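Local coordinates for protein DR2417 (Deinococcus radiodurans, PDB 4XWW) that degrades RNA as a metal-dependent nuclease of the metallo-beta-lactamase superfamily, probably trimming from the 5' end and taking part in rRNA maturation, at residues P15-M27 against G31-I43. Numbering follows the deposited sequence.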
loop_
_atom_site.group_PDB
_atom_site.type_symbol
_atom_site.label_atom_id
_atom_site.label_comp_id
_atom_site.label_asym_id
_atom_site.label_seq_id
_atom_site.Cartn_x
_atom_site.Cartn_y
_atom_site.Cartn_z
ATOM N N PRO A 15 -40.201 -9.215 26.600
ATOM C CA PRO A 15 -39.869 -10.608 26.876
ATOM C C PRO A 15 -40.278 -11.516 25.719
ATOM O O PRO A 15 -40.170 -12.738 25.813
ATOM C CB PRO A 15 -40.532 -11.067 28.171
ATOM N N ALA A 16 -40.753 -10.913 24.634
ATOM C CA ALA A 16 -41.107 -11.662 23.432
ATOM C C ALA A 16 -39.850 -12.214 22.765
ATOM O O ALA A 16 -38.795 -11.590 22.838
ATOM C CB ALA A 16 -41.883 -10.776 22.464
ATOM N N PRO A 17 -39.955 -13.392 22.123
ATOM C CA PRO A 17 -38.797 -13.961 21.419
ATOM C C PRO A 17 -38.328 -13.048 20.293
ATOM O O PRO A 17 -39.151 -12.478 19.581
ATOM C CB PRO A 17 -39.330 -15.288 20.865
ATOM C CG PRO A 17 -40.530 -15.602 21.698
ATOM C CD PRO A 17 -41.133 -14.272 22.041
ATOM N N THR A 18 -37.016 -12.906 20.144
ATOM C CA THR A 18 -36.460 -11.996 19.154
ATOM C C THR A 18 -35.608 -12.728 18.133
ATOM O O THR A 18 -35.121 -13.832 18.378
ATOM C CB THR A 18 -35.596 -10.907 19.813
ATOM O OG1 THR A 18 -34.582 -11.521 20.620
ATOM C CG2 THR A 18 -36.445 -10.002 20.685
ATOM N N LEU A 19 -35.447 -12.107 16.972
ATOM C CA LEU A 19 -34.488 -12.574 15.992
ATOM C C LEU A 19 -33.122 -12.075 16.448
ATOM O O LEU A 19 -33.007 -10.936 16.894
ATOM C CB LEU A 19 -34.839 -12.048 14.595
ATOM C CG LEU A 19 -33.981 -12.497 13.414
ATOM C CD1 LEU A 19 -34.158 -13.980 13.175
ATOM C CD2 LEU A 19 -34.311 -11.695 12.147
ATOM N N GLU A 20 -32.104 -12.926 16.379
ATOM C CA GLU A 20 -30.735 -12.468 16.582
ATOM C C GLU A 20 -30.069 -12.476 15.232
ATOM O O GLU A 20 -30.117 -13.480 14.521
ATOM C CB GLU A 20 -29.968 -13.356 17.564
ATOM C CG GLU A 20 -30.626 -13.450 18.947
ATOM C CD GLU A 20 -29.929 -14.434 19.868
ATOM O OE1 GLU A 20 -29.255 -15.364 19.375
ATOM O OE2 GLU A 20 -30.069 -14.280 21.095
ATOM N N VAL A 21 -29.503 -11.339 14.869
ATOM C CA VAL A 21 -28.643 -11.255 13.705
ATOM C C VAL A 21 -27.218 -11.235 14.248
ATOM O O VAL A 21 -26.852 -10.318 14.980
ATOM C CB VAL A 21 -28.924 -10.001 12.868
ATOM C CG1 VAL A 21 -28.021 -9.970 11.619
ATOM C CG2 VAL A 21 -30.370 -9.948 12.455
ATOM N N ILE A 22 -26.443 -12.272 13.953
ATOM C CA ILE A 22 -25.105 -12.394 14.521
ATOM C C ILE A 22 -24.074 -12.476 13.398
ATOM O O ILE A 22 -23.799 -13.557 12.883
ATOM C CB ILE A 22 -25.011 -13.643 15.440
ATOM C CG1 ILE A 22 -26.184 -13.661 16.436
ATOM C CG2 ILE A 22 -23.658 -13.685 16.149
ATOM C CD1 ILE A 22 -26.290 -14.944 17.267
ATOM N N PRO A 23 -23.527 -11.324 12.990
ATOM C CA PRO A 23 -22.431 -11.335 12.009
ATOM C C PRO A 23 -21.206 -12.031 12.581
ATOM O O PRO A 23 -20.786 -11.679 13.685
ATOM C CB PRO A 23 -22.159 -9.853 11.763
ATOM C CG PRO A 23 -22.638 -9.164 12.988
ATOM C CD PRO A 23 -23.832 -9.960 13.457
ATOM N N LEU A 24 -20.663 -13.020 11.874
ATOM C CA LEU A 24 -19.426 -13.658 12.326
ATOM C C LEU A 24 -18.242 -13.191 11.492
ATOM O O LEU A 24 -17.091 -13.448 11.837
ATOM C CB LEU A 24 -19.535 -15.187 12.285
ATOM C CG LEU A 24 -20.491 -15.815 13.310
ATOM C CD1 LEU A 24 -20.537 -17.364 13.187
ATOM C CD2 LEU A 24 -20.143 -15.380 14.754
ATOM N N GLY A 25 -18.527 -12.508 10.391
ATOM C CA GLY A 25 -17.477 -11.975 9.544
ATOM C C GLY A 25 -18.120 -11.038 8.549
ATOM O O GLY A 25 -19.305 -11.176 8.266
ATOM N N GLY A 26 -17.350 -10.097 8.022
ATOM C CA GLY A 26 -17.839 -9.171 7.015
ATOM C C GLY A 26 -18.355 -7.838 7.530
ATOM O O GLY A 26 -18.706 -6.955 6.749
ATOM N N MET A 27 -18.393 -7.685 8.849
ATOM C CA MET A 27 -18.753 -6.414 9.469
ATOM C C MET A 27 -17.483 -5.700 9.935
ATOM O O MET A 27 -16.632 -6.314 10.575
ATOM C CB MET A 27 -19.681 -6.633 10.663
ATOM C CG MET A 27 -21.130 -6.959 10.308
ATOM S SD MET A 27 -22.018 -5.585 9.570
ATOM C CE MET A 27 -23.697 -6.250 9.605
ATOM N N GLY A 31 -14.418 -8.545 3.554
ATOM C CA GLY A 31 -13.910 -9.902 3.495
ATOM C C GLY A 31 -14.548 -10.852 4.496
ATOM O O GLY A 31 -15.212 -10.425 5.460
ATOM N N LYS A 32 -14.308 -12.143 4.252
ATOM C CA LYS A 32 -14.843 -13.296 5.000
ATOM C C LYS A 32 -16.251 -13.100 5.548
ATOM O O LYS A 32 -16.511 -13.290 6.735
ATOM C CB LYS A 32 -13.885 -13.722 6.141
ATOM C CG LYS A 32 -13.527 -12.682 7.208
ATOM C CD LYS A 32 -12.463 -13.289 8.176
ATOM C CE LYS A 32 -11.845 -12.249 9.123
ATOM N NZ LYS A 32 -12.878 -11.679 10.047
ATOM N N ASN A 33 -17.167 -12.772 4.645
ATOM C CA ASN A 33 -18.559 -12.578 4.996
ATOM C C ASN A 33 -19.216 -13.853 5.494
ATOM O O ASN A 33 -19.103 -14.914 4.862
ATOM C CB ASN A 33 -19.295 -12.022 3.783
ATOM C CG ASN A 33 -18.816 -10.626 3.428
ATOM O OD1 ASN A 33 -19.163 -9.681 4.098
ATOM N ND2 ASN A 33 -17.991 -10.508 2.407
ATOM N N ILE A 34 -19.908 -13.748 6.629
ATOM C CA ILE A 34 -20.709 -14.835 7.157
ATOM C C ILE A 34 -21.635 -14.272 8.236
ATOM O O ILE A 34 -21.192 -13.640 9.206
ATOM C CB ILE A 34 -19.852 -16.007 7.713
ATOM C CG1 ILE A 34 -20.762 -17.028 8.416
ATOM C CG2 ILE A 34 -18.728 -15.498 8.644
ATOM C CD1 ILE A 34 -20.102 -18.378 8.697
ATOM N N THR A 35 -22.931 -14.495 8.040
ATOM C CA THR A 35 -23.948 -13.933 8.916
ATOM C C THR A 35 -24.896 -15.028 9.393
ATOM O O THR A 35 -25.417 -15.828 8.597
ATOM C CB THR A 35 -24.744 -12.830 8.204
ATOM O OG1 THR A 35 -23.831 -11.876 7.654
ATOM C CG2 THR A 35 -25.685 -12.128 9.176
ATOM N N VAL A 36 -25.107 -15.039 10.702
ATOM C CA VAL A 36 -25.972 -16.002 11.356
ATOM C C VAL A 36 -27.279 -15.318 11.715
ATOM O O VAL A 36 -27.284 -14.204 12.236
ATOM C CB VAL A 36 -25.288 -16.582 12.619
ATOM C CG1 VAL A 36 -26.248 -17.402 13.435
ATOM C CG2 VAL A 36 -24.071 -17.406 12.215
ATOM N N PHE A 37 -28.387 -15.990 11.401
ATOM C CA PHE A 37 -29.713 -15.604 11.875
ATOM C C PHE A 37 -30.233 -16.657 12.832
ATOM O O PHE A 37 -30.241 -17.842 12.505
ATOM C CB PHE A 37 -30.685 -15.424 10.707
ATOM C CG PHE A 37 -30.323 -14.281 9.803
ATOM C CD1 PHE A 37 -30.756 -12.996 10.087
ATOM C CD2 PHE A 37 -29.533 -14.487 8.679
ATOM C CE1 PHE A 37 -30.404 -11.928 9.259
ATOM C CE2 PHE A 37 -29.190 -13.427 7.849
ATOM C CZ PHE A 37 -29.633 -12.151 8.141
ATOM N N ARG A 38 -30.652 -16.237 14.022
ATOM C CA ARG A 38 -31.167 -17.183 14.990
ATOM C C ARG A 38 -32.523 -16.750 15.524
ATOM O O ARG A 38 -32.697 -15.619 15.981
ATOM C CB ARG A 38 -30.202 -17.383 16.163
ATOM C CG ARG A 38 -30.726 -18.421 17.166
ATOM C CD ARG A 38 -29.758 -18.714 18.304
ATOM N NE ARG A 38 -30.408 -19.596 19.276
ATOM C CZ ARG A 38 -29.914 -19.913 20.468
ATOM N NH1 ARG A 38 -28.749 -19.423 20.864
ATOM N NH2 ARG A 38 -30.598 -20.725 21.269
ATOM N N TYR A 39 -33.473 -17.670 15.426
ATOM C CA TYR A 39 -34.780 -17.526 16.069
ATOM C C TYR A 39 -35.129 -18.798 16.848
ATOM O O TYR A 39 -35.312 -19.870 16.266
ATOM C CB TYR A 39 -35.872 -17.224 15.040
ATOM C CG TYR A 39 -37.174 -16.851 15.708
ATOM C CD1 TYR A 39 -38.063 -17.832 16.119
ATOM C CD2 TYR A 39 -37.491 -15.525 15.976
ATOM C CE1 TYR A 39 -39.233 -17.512 16.756
ATOM C CE2 TYR A 39 -38.680 -15.191 16.623
ATOM C CZ TYR A 39 -39.545 -16.200 17.004
ATOM O OH TYR A 39 -40.735 -15.914 17.642
ATOM N N GLY A 40 -35.229 -18.674 18.166
ATOM C CA GLY A 40 -35.459 -19.829 19.016
ATOM C C GLY A 40 -34.303 -20.792 18.860
ATOM O O GLY A 40 -33.147 -20.395 18.999
ATOM N N ASP A 41 -34.604 -22.048 18.539
ATOM C CA ASP A 41 -33.546 -23.039 18.373
ATOM C C ASP A 41 -33.265 -23.356 16.902
ATOM O O ASP A 41 -32.823 -24.453 16.562
ATOM C CB ASP A 41 -33.887 -24.315 19.134
ATOM C CG ASP A 41 -33.714 -24.156 20.638
ATOM O OD1 ASP A 41 -33.037 -23.194 21.067
ATOM O OD2 ASP A 41 -34.247 -25.001 21.390
ATOM N N GLU A 42 -33.523 -22.388 16.032
ATOM C CA GLU A 42 -33.235 -22.557 14.615
ATOM C C GLU A 42 -32.233 -21.518 14.144
ATOM O O GLU A 42 -32.309 -20.344 14.509
ATOM C CB GLU A 42 -34.518 -22.475 13.778
ATOM C CG GLU A 42 -35.518 -23.596 14.080
ATOM C CD GLU A 42 -36.768 -23.518 13.211
ATOM O OE1 GLU A 42 -36.984 -22.473 12.559
ATOM O OE2 GLU A 42 -37.541 -24.504 13.184
ATOM N N ILE A 43 -31.300 -21.965 13.314
ATOM C CA ILE A 43 -30.324 -21.068 12.728
ATOM C C ILE A 43 -30.266 -21.213 11.216
ATOM O O ILE A 43 -30.259 -22.318 10.694
ATOM C CB ILE A 43 -28.918 -21.315 13.324
ATOM C CG1 ILE A 43 -28.852 -20.724 14.736
ATOM C CG2 ILE A 43 -27.838 -20.726 12.420
ATOM C CD1 ILE A 43 -27.612 -21.140 15.537
HETATM O O HOH W 1 -27.420 -16.956 20.231
HETATM O O HOH W 2 -14.427 -13.539 11.077
HETATM O O HOH W 3 -21.848 -10.169 8.172
#
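Arg38 leaves its strand with CG trans to the backbone N (chi1 -178°) and stays stretched out to NE, while Glu20 swings CG the other way, beside its own N (chi1 -58°); the two side chains therefore run alongside each other. Glu20 OE1 rests on the aliphatic part of Arg38, 3.6 Å from CD. The carboxylate and guanidinium planes stand 85° apart and OE1 lies well out of the guanidinium plane, so no N-H points at it; a water joins Glu20 OE1 to Arg38 NH1 instead. The guanidinium is held by Gly40 O, in its plane 2.9 Å from Arg38 NE, in the type II' beta turn from Tyr39 to Glu42. On the face of Glu20, Ile22 and Arg38, under helix 68-72, Leu24 CD1 meets Val36 CG2 at 3.7 Å. On the other face Val21 CG2 packs 3.8 Å from Phe37 CE1, where the Phe37 ring also meets Phe144 and Tyr161. Glu20 with Arg38 and Ile22 with Val36 form antiparallel hydrogen-bonded pairs, the Ile22 N to Val36 O bond (2.7 Å) nearly straight. Further along, Ile34 O accepts from both Leu24 N (2.8 Å) and Gly25 N (3.1 Å), and Ile34 N returns a bond to Gly25 O. Past this point Asn33 OD1 sits 3.2 Å from Gly26 CA, and Asn33 ND2 reaches the backbone of zinc ligand Asp88. The whole is a beta hairpin with a classic bulge, within a sheet of the metallo-beta-lactamase fold and leading down to its two-zinc site.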